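Local coordinates for Mlr3007 protein (Mesorhizobium loti, PDB 3QQM) that probably acts as a pyridoxal-phosphate-dependent branched-chain aminotransferase, passing amino groups between leucine, isoleucine or valine and 2-oxoglutarate, at residues A[102-107]-A[140-145]. Residues are numbered along the deposited sequence; the frame is centred on the assembly and turned at random. Where two conformers were deposited one is given.
Sequences RLARTR and VLLANE
The guanidinium group of Arg107 lies against the end of a neighbouring strand: CB of Ala143 sits over one face, near its rim and 4.0 Å from NH1, while O of Asn144 stands at the edge, near the plane, 3.5 Å from NH1. The contact joins two neighbouring parallel strands, 99-103 and 139-143, in the six-stranded mixed sheet of this class-IV aminotransferase; helix 123-130 lies in the connection between them. In the Arg107 conformer described, a bend at chi2 (-57°) folds the chain back over the Ala143 peptide. Leu141 bonds to strand 99-103 and its continuation through both its N and its O, the N donating to Arg102 O at 2.9 Å and the O accepting from Ala104 N, both bonds nearly straight. Past Ala104 the backbone swings away from strand 139-143 and returns at Arg107, and within this detour the side chains of Thr106 and Leu142 lie side by side, pointing the same way, with Thr106 CG2 and Leu142 CD2 4.1 Å apart. OG1 of Thr106 is hydrogen-bonded to Glu131 and His127, and Ala128 of helix 123-130 packs on Ala104, Thr106 and Leu142. Arg102 and Val140 share one face of the sheet; on the opposite one Leu103 and Leu141 both touch Tyr197. With chi1 of Val140 at 178°, CG1 is turned toward Ala104, and its 3.4 Å distance from Ala104 CB is shorter than a usual van der Waals contact.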
loop_
_atom_site.group_PDB
_atom_site.type_symbol
_atom_site.label_atom_id
_atom_site.label_comp_id
_atom_site.label_asym_id
_atom_site.label_seq_id
_atom_site.Cartn_x
_atom_site.Cartn_y
_atom_site.Cartn_z
ATOM N N ARG A 102 14.582 2.923 6.406
ATOM C CA ARG A 102 15.640 1.985 6.768
ATOM C C ARG A 102 15.329 0.646 6.070
ATOM O O ARG A 102 14.162 0.360 5.727
ATOM C CB ARG A 102 15.716 1.750 8.277
ATOM C CG ARG A 102 15.860 2.992 9.125
ATOM C CD ARG A 102 17.176 3.638 8.981
ATOM N NE ARG A 102 18.216 2.841 9.637
ATOM C CZ ARG A 102 18.642 3.029 10.890
ATOM N NH1 ARG A 102 18.132 3.994 11.662
ATOM N NH2 ARG A 102 19.583 2.241 11.370
ATOM N N LEU A 103 16.361 -0.177 5.893
ATOM C CA LEU A 103 16.225 -1.478 5.256
ATOM C C LEU A 103 16.058 -2.586 6.275
ATOM O O LEU A 103 16.876 -2.742 7.199
ATOM C CB LEU A 103 17.463 -1.791 4.427
ATOM C CG LEU A 103 17.524 -3.138 3.699
ATOM C CD1 LEU A 103 16.467 -3.228 2.611
ATOM C CD2 LEU A 103 18.925 -3.326 3.115
ATOM N N ALA A 104 14.998 -3.357 6.112
ATOM C CA ALA A 104 14.761 -4.477 6.987
ATOM C C ALA A 104 15.617 -5.637 6.541
ATOM O O ALA A 104 15.963 -5.731 5.370
ATOM C CB ALA A 104 13.283 -4.916 6.929
ATOM N N ARG A 105 15.965 -6.503 7.484
ATOM C CA ARG A 105 16.717 -7.722 7.169
ATOM C C ARG A 105 15.689 -8.731 6.685
ATOM O O ARG A 105 16.008 -9.657 5.973
ATOM C CB ARG A 105 17.500 -8.297 8.370
ATOM C CG ARG A 105 16.643 -8.920 9.453
ATOM C CD ARG A 105 17.474 -9.703 10.470
ATOM N NE ARG A 105 18.401 -8.877 11.239
ATOM C CZ ARG A 105 18.080 -8.262 12.378
ATOM N NH1 ARG A 105 16.839 -8.350 12.862
ATOM N NH2 ARG A 105 18.995 -7.534 13.019
ATOM N N THR A 106 14.434 -8.507 7.067
ATOM C CA THR A 106 13.312 -9.344 6.652
ATOM C C THR A 106 13.221 -9.280 5.136
ATOM O O THR A 106 13.059 -8.211 4.590
ATOM C CB THR A 106 11.969 -8.775 7.176
ATOM O OG1 THR A 106 12.002 -8.712 8.600
ATOM C CG2 THR A 106 10.780 -9.629 6.715
ATOM N N ARG A 107 13.327 -10.423 4.476
ATOM C CA ARG A 107 13.247 -10.482 3.010
ATOM C C ARG A 107 11.944 -11.098 2.479
ATOM O O ARG A 107 11.354 -11.950 3.100
ATOM C CB ARG A 107 14.444 -11.245 2.458
ATOM C CG ARG A 107 15.763 -10.562 2.763
ATOM C CD ARG A 107 15.769 -9.136 2.209
ATOM N NE ARG A 107 16.928 -8.356 2.644
ATOM C CZ ARG A 107 18.062 -8.297 1.969
ATOM N NH1 ARG A 107 18.189 -8.971 0.829
ATOM N NH2 ARG A 107 19.068 -7.572 2.435
ATOM N N VAL A 140 9.785 1.258 6.676
ATOM C CA VAL A 140 10.780 0.236 6.530
ATOM C C VAL A 140 10.647 -0.406 5.175
ATOM O O VAL A 140 9.553 -0.837 4.795
ATOM C CB VAL A 140 10.573 -0.841 7.640
ATOM C CG1 VAL A 140 11.579 -1.988 7.521
ATOM C CG2 VAL A 140 10.668 -0.195 8.981
ATOM N N LEU A 141 11.753 -0.490 4.442
ATOM C CA LEU A 141 11.737 -1.116 3.143
ATOM C C LEU A 141 12.178 -2.572 3.247
ATOM O O LEU A 141 12.960 -2.940 4.136
ATOM C CB LEU A 141 12.662 -0.393 2.161
ATOM C CG LEU A 141 12.478 1.116 1.947
ATOM C CD1 LEU A 141 13.411 1.611 0.823
ATOM C CD2 LEU A 141 11.009 1.454 1.641
ATOM N N LEU A 142 11.659 -3.393 2.333
ATOM C CA LEU A 142 12.002 -4.799 2.233
ATOM C C LEU A 142 12.527 -5.096 0.821
ATOM O O LEU A 142 12.003 -4.577 -0.166
ATOM C CB LEU A 142 10.777 -5.702 2.480
ATOM C CG LEU A 142 10.090 -5.651 3.847
ATOM C CD1 LEU A 142 9.247 -4.392 3.935
ATOM C CD2 LEU A 142 9.220 -6.870 4.059
ATOM N N ALA A 143 13.543 -5.947 0.749
ATOM C CA ALA A 143 14.123 -6.395 -0.514
ATOM C C ALA A 143 13.808 -7.880 -0.675
ATOM O O ALA A 143 13.367 -8.500 0.247
ATOM C CB ALA A 143 15.644 -6.161 -0.539
ATOM N N ASN A 144 14.033 -8.433 -1.863
ATOM C CA ASN A 144 13.762 -9.844 -2.133
ATOM C C ASN A 144 15.038 -10.688 -2.115
ATOM O O ASN A 144 16.093 -10.190 -1.751
ATOM C CB ASN A 144 13.021 -9.991 -3.463
ATOM C CG ASN A 144 13.863 -9.565 -4.672
ATOM O OD1 ASN A 144 15.105 -9.418 -4.586
ATOM N ND2 ASN A 144 13.191 -9.387 -5.817
ATOM N N GLU A 145 14.945 -11.956 -2.548
ATOM C CA GLU A 145 16.115 -12.889 -2.519
ATOM C C GLU A 145 17.278 -12.492 -3.409
ATOM O O GLU A 145 18.340 -13.070 -3.325
ATOM C CB GLU A 145 15.711 -14.365 -2.793
ATOM C CG GLU A 145 15.208 -14.743 -4.193
ATOM C CD GLU A 145 13.763 -14.282 -4.542
ATOM O OE1 GLU A 145 13.174 -13.417 -3.845
ATOM O OE2 GLU A 145 13.223 -14.802 -5.529
#